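Local coordinates for SusD superfamily protein (PDB 3OTN) that probably binds carbohydrate or another nutrient at the outer membrane, as a SusD-family protein of the gut bacterium Parabacteroides distasonis, at residues E158-D161 / E162-P166; R122-Y125 / Y126-V130; D167-E170 / A171-S174. All blocks are in the same frame, centred on the assembly; numbering follows the deposited sequence.

Interaction 1 of 3, residues E158-D161 / E162-P166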
loop_
_atom_site.group_PDB
_atom_site.type_symbol
_atom_site.label_atom_id
_atom_site.label_comp_id
_atom_site.label_asym_id
_atom_site.label_seq_id
_atom_site.Cartn_x
_atom_site.Cartn_y
_atom_site.Cartn_z
ATOM N N GLU A 158 -17.886 -9.739 -9.346
ATOM C CA GLU A 158 -18.905 -8.705 -9.474
ATOM C C GLU A 158 -18.433 -7.324 -8.984
ATOM O O GLU A 158 -18.771 -6.309 -9.594
ATOM C CB GLU A 158 -20.221 -9.107 -8.767
ATOM C CG GLU A 158 -20.981 -10.322 -9.367
ATOM C CD GLU A 158 -22.273 -10.662 -8.583
ATOM O OE1 GLU A 158 -22.743 -9.801 -7.809
ATOM O OE2 GLU A 158 -22.824 -11.779 -8.739
ATOM N N ILE A 159 -17.675 -7.280 -7.894
ATOM C CA ILE A 159 -17.176 -6.017 -7.366
ATOM C C ILE A 159 -16.242 -5.391 -8.418
ATOM O O ILE A 159 -16.365 -4.210 -8.738
ATOM C CB ILE A 159 -16.408 -6.167 -6.028
ATOM C CG1 ILE A 159 -17.271 -6.774 -4.900
ATOM C CG2 ILE A 159 -15.788 -4.843 -5.614
ATOM C CD1 ILE A 159 -18.639 -6.091 -4.678
ATOM N N TYR A 160 -15.338 -6.189 -8.971
ATOM C CA TYR A 160 -14.487 -5.713 -10.052
ATOM C C TYR A 160 -15.288 -5.288 -11.311
ATOM O O TYR A 160 -15.099 -4.184 -11.819
ATOM C CB TYR A 160 -13.457 -6.760 -10.470
ATOM C CG TYR A 160 -12.181 -6.888 -9.673
ATOM C CD1 TYR A 160 -11.032 -6.189 -10.028
ATOM C CD2 TYR A 160 -12.080 -7.803 -8.640
ATOM C CE1 TYR A 160 -9.812 -6.360 -9.309
ATOM C CE2 TYR A 160 -10.904 -7.960 -7.922
ATOM C CZ TYR A 160 -9.773 -7.252 -8.262
ATOM O OH TYR A 160 -8.625 -7.476 -7.568
ATOM N N ASP A 161 -16.168 -6.157 -11.792
ATOM C CA ASP A 161 -16.841 -5.906 -13.079
ATOM C C ASP A 161 -17.906 -4.803 -13.015
ATOM O O ASP A 161 -18.164 -4.149 -14.021
ATOM C CB ASP A 161 -17.534 -7.173 -13.601
ATOM C CG ASP A 161 -16.571 -8.274 -13.997
ATOM O OD1 ASP A 161 -15.365 -8.030 -14.127
ATOM O OD2 ASP A 161 -17.061 -9.394 -14.182
ATOM N N GLU A 162 -18.567 -4.661 -11.872
ATOM C CA GLU A 162 -19.662 -3.703 -11.715
ATOM C C GLU A 162 -19.278 -2.402 -11.053
ATOM O O GLU A 162 -19.921 -1.373 -11.303
ATOM C CB GLU A 162 -20.844 -4.354 -10.958
ATOM C CG GLU A 162 -21.479 -5.521 -11.715
ATOM C CD GLU A 162 -22.554 -6.287 -10.942
ATOM O OE1 GLU A 162 -23.341 -5.651 -10.201
ATOM O OE2 GLU A 162 -22.622 -7.533 -11.105
ATOM N N ILE A 163 -18.258 -2.413 -10.205
ATOM C CA ILE A 163 -17.877 -1.203 -9.487
ATOM C C ILE A 163 -16.497 -0.713 -9.881
ATOM O O ILE A 163 -16.356 0.343 -10.478
ATOM C CB ILE A 163 -17.938 -1.356 -7.948
ATOM C CG1 ILE A 163 -19.321 -1.870 -7.530
ATOM C CG2 ILE A 163 -17.636 0.041 -7.271
ATOM C CD1 ILE A 163 -19.505 -1.965 -5.994
ATOM N N ILE A 164 -15.474 -1.485 -9.549
ATOM C CA ILE A 164 -14.103 -1.020 -9.662
ATOM C C ILE A 164 -13.751 -0.618 -11.103
ATOM O O ILE A 164 -13.315 0.499 -11.340
ATOM C CB ILE A 164 -13.114 -2.060 -9.131
ATOM C CG1 ILE A 164 -13.361 -2.358 -7.642
ATOM C CG2 ILE A 164 -11.670 -1.620 -9.345
ATOM C CD1 ILE A 164 -12.501 -3.522 -7.095
ATOM N N ILE A 165 -13.937 -1.531 -12.054
ATOM C CA ILE A 165 -13.517 -1.272 -13.438
ATOM C C ILE A 165 -14.362 -0.172 -14.092
ATOM O O ILE A 165 -13.783 0.779 -14.641
ATOM C CB ILE A 165 -13.406 -2.557 -14.258
ATOM C CG1 ILE A 165 -12.238 -3.396 -13.707
ATOM C CG2 ILE A 165 -13.243 -2.261 -15.744
ATOM C CD1 ILE A 165 -12.254 -4.901 -14.189
ATOM N N PRO A 166 -15.699 -0.262 -14.007
ATOM C CA PRO A 166 -16.471 0.836 -14.626
ATOM C C PRO A 166 -16.183 2.213 -14.033
ATOM O O PRO A 166 -16.137 3.189 -14.774
ATOM C CB PRO A 166 -17.934 0.430 -14.399
ATOM C CG PRO A 166 -17.909 -1.039 -14.214
ATOM C CD PRO A 166 -16.582 -1.363 -13.550
#
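Ile159 and Ile164 meet through their branches: CG2 of Ile159 lies 3.8 Å from CD1 of Ile164, the two side chains crossing at a slant. The same Ile164 CD1 sits over one face of the Tyr160 ring, 4.2 Å above its plane and displaced toward the rim. In Ile165 the CG1 branch, anti to its own carbonyl carbon (chi1 -67°), runs back along the Tyr160 carbonyl, with CG1 3.5 Å from Tyr160 O.

The two i to i+5 pairs, Ile159 with Ile164 and Tyr160 with Ile165, owe their closeness to a wide turn of the backbone. Ile159 O accepts two bonds, one from Ile163 N above the carbonyl plane and a straighter one from Ile164 N at 3.0 Å lying in that plane; Ile165 N then bonds to Tyr160 O, also five residues back. This is a pi-type bulge in helix 156-172, an example of how one extra residue in a turn shifts the register of an alpha-helix. The proline that follows has no N-H to give, and the helix is kinked there, with Pro166 CG packed 3.1 Å from Asp161 O.

On another side of the helix Glu158 and Glu162 run side by side, their carboxylate planes turned only 15° from each other and OE1 of Glu158 4.0 Å from OE2 of Glu162. Lys138 bridges to both, which probably offsets the repulsion. Further out, Tyr201 of helix 187-202 bonds to Asp161 OD1 and meets the Tyr160 ring edge to face.

Interaction 2 of 3, residues R122-Y125 / Y126-V130. With EDO (1,2-ethanediol), chain R.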
loop_
_atom_site.group_PDB
_atom_site.type_symbol
_atom_site.label_atom_id
_atom_site.label_comp_id
_atom_site.label_asym_id
_atom_site.label_seq_id
_atom_site.Cartn_x
_atom_site.Cartn_y
_atom_site.Cartn_z
ATOM N N ARG A 122 -13.919 5.463 -4.860
ATOM C CA ARG A 122 -14.783 4.345 -4.605
ATOM C C ARG A 122 -14.099 3.076 -5.096
ATOM O O ARG A 122 -14.081 2.075 -4.394
ATOM C CB ARG A 122 -16.158 4.557 -5.245
ATOM C CG ARG A 122 -17.051 3.377 -4.993
ATOM C CD ARG A 122 -18.470 3.637 -5.298
ATOM N NE ARG A 122 -18.719 3.811 -6.714
ATOM C CZ ARG A 122 -19.873 4.224 -7.213
ATOM N NH1 ARG A 122 -20.907 4.496 -6.409
ATOM N NH2 ARG A 122 -19.994 4.379 -8.528
ATOM N N ALA A 123 -13.543 3.123 -6.308
ATOM C CA ALA A 123 -12.777 2.028 -6.848
ATOM C C ALA A 123 -11.618 1.646 -5.940
ATOM O O ALA A 123 -11.359 0.460 -5.762
ATOM C CB ALA A 123 -12.264 2.327 -8.272
ATOM N N LEU A 124 -10.922 2.641 -5.404
ATOM C CA LEU A 124 -9.777 2.432 -4.523
ATOM C C LEU A 124 -10.171 1.684 -3.231
ATOM O O LEU A 124 -9.547 0.674 -2.859
ATOM C CB LEU A 124 -9.086 3.775 -4.195
ATOM C CG LEU A 124 -7.800 3.732 -3.330
ATOM C CD1 LEU A 124 -6.666 3.010 -4.055
ATOM C CD2 LEU A 124 -7.407 5.101 -2.838
ATOM N N TYR A 125 -11.226 2.157 -2.577
ATOM C CA TYR A 125 -11.684 1.540 -1.324
ATOM C C TYR A 125 -12.080 0.073 -1.568
ATOM O O TYR A 125 -11.689 -0.809 -0.790
ATOM C CB TYR A 125 -12.868 2.290 -0.726
ATOM C CG TYR A 125 -12.514 3.666 -0.164
ATOM C CD1 TYR A 125 -11.490 3.815 0.776
ATOM C CD2 TYR A 125 -13.242 4.775 -0.496
ATOM C CE1 TYR A 125 -11.182 5.035 1.306
ATOM C CE2 TYR A 125 -12.933 6.018 0.025
ATOM C CZ TYR A 125 -11.896 6.138 0.917
ATOM O OH TYR A 125 -11.593 7.359 1.446
ATOM N N TYR A 126 -12.835 -0.170 -2.646
ATOM C CA TYR A 126 -13.277 -1.507 -2.988
ATOM C C TYR A 126 -12.130 -2.427 -3.383
ATOM O O TYR A 126 -12.153 -3.603 -3.045
ATOM C CB TYR A 126 -14.330 -1.499 -4.104
ATOM C CG TYR A 126 -15.729 -1.393 -3.577
ATOM C CD1 TYR A 126 -16.295 -2.441 -2.828
ATOM C CD2 TYR A 126 -16.489 -0.263 -3.807
ATOM C CE1 TYR A 126 -17.595 -2.352 -2.350
ATOM C CE2 TYR A 126 -17.791 -0.162 -3.352
ATOM C CZ TYR A 126 -18.340 -1.182 -2.593
ATOM O OH TYR A 126 -19.635 -1.046 -2.114
ATOM N N PHE A 127 -11.125 -1.888 -4.071
ATOM C CA PHE A 127 -9.959 -2.685 -4.470
ATOM C C PHE A 127 -9.194 -3.163 -3.250
ATOM O O PHE A 127 -8.707 -4.281 -3.265
ATOM C CB PHE A 127 -9.061 -1.864 -5.427
ATOM C CG PHE A 127 -7.928 -2.630 -6.051
ATOM C CD1 PHE A 127 -8.133 -3.865 -6.651
ATOM C CD2 PHE A 127 -6.666 -2.069 -6.114
ATOM C CE1 PHE A 127 -7.074 -4.533 -7.274
ATOM C CE2 PHE A 127 -5.607 -2.713 -6.740
ATOM C CZ PHE A 127 -5.801 -3.958 -7.298
ATOM N N TYR A 128 -9.076 -2.335 -2.203
ATOM C CA TYR A 128 -8.470 -2.798 -0.945
ATOM C C TYR A 128 -9.383 -3.856 -0.291
ATOM O O TYR A 128 -8.921 -4.950 0.044
ATOM C CB TYR A 128 -8.177 -1.659 0.025
ATOM C CG TYR A 128 -6.895 -0.980 -0.290
ATOM C CD1 TYR A 128 -6.792 -0.122 -1.391
ATOM C CD2 TYR A 128 -5.732 -1.281 0.423
ATOM C CE1 TYR A 128 -5.565 0.490 -1.723
ATOM C CE2 TYR A 128 -4.525 -0.674 0.113
ATOM C CZ TYR A 128 -4.434 0.206 -0.947
ATOM O OH TYR A 128 -3.223 0.801 -1.219
ATOM N N LEU A 129 -10.682 -3.555 -0.190
ATOM C CA LEU A 129 -11.628 -4.511 0.412
ATOM C C LEU A 129 -11.607 -5.901 -0.233
ATOM O O LEU A 129 -11.521 -6.937 0.480
ATOM C CB LEU A 129 -13.045 -3.969 0.406
ATOM C CG LEU A 129 -13.357 -2.873 1.402
ATOM C CD1 LEU A 129 -14.754 -2.331 1.019
ATOM C CD2 LEU A 129 -13.373 -3.429 2.840
ATOM N N VAL A 130 -11.645 -5.962 -1.554
ATOM C CA VAL A 130 -11.713 -7.277 -2.220
ATOM C C VAL A 130 -10.429 -8.058 -2.079
ATOM O O VAL A 130 -10.480 -9.285 -1.969
ATOM C CB VAL A 130 -12.146 -7.243 -3.748
ATOM C CG1 VAL A 130 -13.603 -6.764 -3.902
ATOM C CG2 VAL A 130 -11.188 -6.422 -4.587
HETATM C C1 EDO R . -24.170 6.862 -6.164
HETATM O O1 EDO R . -25.394 7.168 -5.511
HETATM C C2 EDO R . -24.456 6.080 -7.437
HETATM O O2 EDO R . -23.350 5.227 -7.751
#
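Arg122 and Tyr126, one turn apart on the alpha-helix 108-133, lie side by side and point the same way. This helix belongs to the helical part of the SusD fold, related to TPR repeats, and its i to i+4 spacing brings such pairs together on one face. The contact is made by the aliphatic part of the arginine: CG of Arg122 meets the edge of the Tyr126 ring, close to the ring plane, 3.9 Å from CD2. The guanidinium lies farther along and is turned 56° against the ring. With CG anti to the backbone N (chi1 179°) and a bend at chi3, the chain carries its charged end past the tyrosine to Asp167 of helix 156-172, which receives NE in a salt bridge, and to Asn94, bonded through NH1. Cut back to an alanine, this position would probably leave the buried Asp167 carboxylate without its charged mate and the edge of the Tyr126 ring without the CG it rests on. The tyrosine's own hydroxyl is tied to the Ile139 carbonyl.

A second pair repeats the parallel arrangement. Leu124 and Tyr128 point the same way, and the CD1 methyl of the leucine touches CE1 of Tyr128 at 3.6 Å. The tyrosine also turns its edge to the backbone, CD1 lying 3.2 Å from Leu124 O near the plane of the ring. That oxygen simultaneously accepts the ordinary helical bond from Tyr128 N. Phe127 leads off in another direction, toward helix 187-202, after its CB has passed 3.3 Å from Ala123 O. At the arginine's far end an ethanediol, probably left from crystallisation, approaches the guanidinium edge in plane: NH1 of Arg122 donates to its O2 at 2.9 Å, with an N-H...O angle of 171°.

Interaction 3 of 3, residues D167-E170 / A171-S174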
loop_
_atom_site.group_PDB
_atom_site.type_symbol
_atom_site.label_atom_id
_atom_site.label_comp_id
_atom_site.label_asym_id
_atom_site.label_seq_id
_atom_site.Cartn_x
_atom_site.Cartn_y
_atom_site.Cartn_z
ATOM N N ASP A 167 -15.963 2.304 -12.722
ATOM C CA ASP A 167 -15.614 3.600 -12.087
ATOM C C ASP A 167 -14.335 4.157 -12.711
ATOM O O ASP A 167 -14.263 5.326 -13.081
ATOM C CB ASP A 167 -15.408 3.439 -10.551
ATOM C CG ASP A 167 -16.724 3.443 -9.743
ATOM O OD1 ASP A 167 -17.832 3.608 -10.310
ATOM O OD2 ASP A 167 -16.646 3.269 -8.497
ATOM N N LEU A 168 -13.333 3.292 -12.835
ATOM C CA LEU A 168 -12.027 3.724 -13.314
ATOM C C LEU A 168 -12.083 4.034 -14.817
ATOM O O LEU A 168 -11.479 4.999 -15.255
ATOM C CB LEU A 168 -10.962 2.690 -12.988
ATOM C CG LEU A 168 -10.605 2.693 -11.488
ATOM C CD1 LEU A 168 -9.709 1.548 -11.070
ATOM C CD2 LEU A 168 -9.947 4.018 -11.070
ATOM N N LEU A 169 -12.866 3.274 -15.579
ATOM C CA LEU A 169 -12.950 3.517 -17.024
ATOM C C LEU A 169 -13.664 4.841 -17.285
ATOM O O LEU A 169 -13.335 5.559 -18.245
ATOM C CB LEU A 169 -13.656 2.378 -17.748
ATOM C CG LEU A 169 -12.921 1.026 -17.808
ATOM C CD1 LEU A 169 -13.878 -0.014 -18.436
ATOM C CD2 LEU A 169 -11.581 1.102 -18.567
ATOM N N GLU A 170 -14.650 5.164 -16.452
ATOM C CA GLU A 170 -15.317 6.470 -16.578
ATOM C C GLU A 170 -14.355 7.579 -16.132
ATOM O O GLU A 170 -14.217 8.597 -16.837
ATOM C CB GLU A 170 -16.607 6.493 -15.781
ATOM C CG GLU A 170 -17.663 5.474 -16.356
ATOM C CD GLU A 170 -18.866 5.235 -15.444
ATOM O OE1 GLU A 170 -18.996 5.891 -14.387
ATOM O OE2 GLU A 170 -19.691 4.370 -15.793
ATOM N N ALA A 171 -13.642 7.377 -15.016
ATOM C CA ALA A 171 -12.689 8.411 -14.547
ATOM C C ALA A 171 -11.606 8.691 -15.616
ATOM O O ALA A 171 -11.195 9.835 -15.861
ATOM C CB ALA A 171 -12.062 8.003 -13.182
ATOM N N GLU A 172 -11.180 7.620 -16.274
ATOM C CA GLU A 172 -10.234 7.691 -17.374
ATOM C C GLU A 172 -10.714 8.553 -18.582
ATOM O O GLU A 172 -9.908 9.148 -19.311
ATOM C CB GLU A 172 -9.983 6.255 -17.840
ATOM C CG GLU A 172 -8.758 6.037 -18.550
ATOM C CD GLU A 172 -8.483 4.564 -18.770
ATOM O OE1 GLU A 172 -9.407 3.788 -19.205
ATOM O OE2 GLU A 172 -7.309 4.211 -18.562
ATOM N N GLN A 173 -12.022 8.615 -18.788
ATOM C CA GLN A 173 -12.607 9.427 -19.871
ATOM C C GLN A 173 -13.049 10.810 -19.405
ATOM O O GLN A 173 -13.849 11.447 -20.072
ATOM C CB GLN A 173 -13.788 8.670 -20.518
ATOM C CG GLN A 173 -13.361 7.357 -21.226
ATOM C CD GLN A 173 -12.274 7.576 -22.302
ATOM O OE1 GLN A 173 -12.264 8.592 -23.014
ATOM N NE2 GLN A 173 -11.356 6.625 -22.412
ATOM N N SER A 174 -12.487 11.310 -18.307
ATOM C CA SER A 174 -12.945 12.557 -17.696
ATOM C C SER A 174 -11.992 13.704 -17.983
ATOM O O SER A 174 -10.945 13.532 -18.611
ATOM C CB SER A 174 -13.048 12.352 -16.186
ATOM O OG SER A 174 -11.777 12.495 -15.569
HETATM O O HOH W 1 -11.767 4.456 -20.337
#
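Leu169 and Glu172 make the side-chain contact of this helix end, lying alongside each other and pointing the same way. The CD2 methyl of Leu169 comes within 3.5 Å of OE1 of Glu172, an apolar methyl beside a carboxylate oxygen; Leu169 also touches Tyr198 of helix 187-202. Glu172 reaches this place with its CG anti to the backbone N (chi1 -158°) and the rest of its chain extended. Ala171, by contrast, packs its CB against backbone, 3.5 Å from Asp167 O.

The hydrogen bonds record how regular winding gives out. Ala171 N bonds to Asp167 O, and Glu172 N to Leu168 O, in the normal alpha pattern. Gln173 N reaches Leu169 O weakly, and its shorter bond is to Glu170 O, at 2.9 Å and from well above the carbonyl plane. One residue later Ala171 O accepts twice, from Ser174 N and from Ser174 OG; the hydroxyl, 2.7 Å away, comes in the carbonyl plane on a lone pair.

A single water draws three polar atoms together. It donates to Leu169 O and to Glu172 OE1, the latter at 2.7 Å, and accepts from Gln173 NE2. The glutamine can bring its amide back to this water because its chain is bent at chi2 (-56°).

Charge pairs tie the turn to its neighbours: Glu170 to Lys119, and OE2 of Glu172 to both Arg219 and Lys191. Carboxylates so close to a helix C terminus would be disfavoured by its dipole, an effect these cations probably offset.

Tightening from i to i+4 bonds toward i to i+3 bonds, with a serine hydroxyl turned back onto a carbonyl, the arrangement is a helix C-terminal turn, here closing helix 156-172 of the helical SusD scaffold.

From the N terminus, interaction 2 comes first, within helix 108-133; interactions 1 and 3 follow on helix 156-172, adjoining at Pro166 and Asp167. Each joins neighbouring turns of one helix, so none closes a long loop, and the three run in series without nesting or crossing. The connection between the helices lets the second pack against the first. Interaction 1 meets interaction 2 through side-chain packing, Ile159 on Val130, Ile163 on Tyr126 and Tyr160 on Phe127. Interaction 3 meets it farther along, where Leu168 packs on Ala123 beside the charge pair of Arg122 and Asp167. Helix 187-202 touches residues of all three.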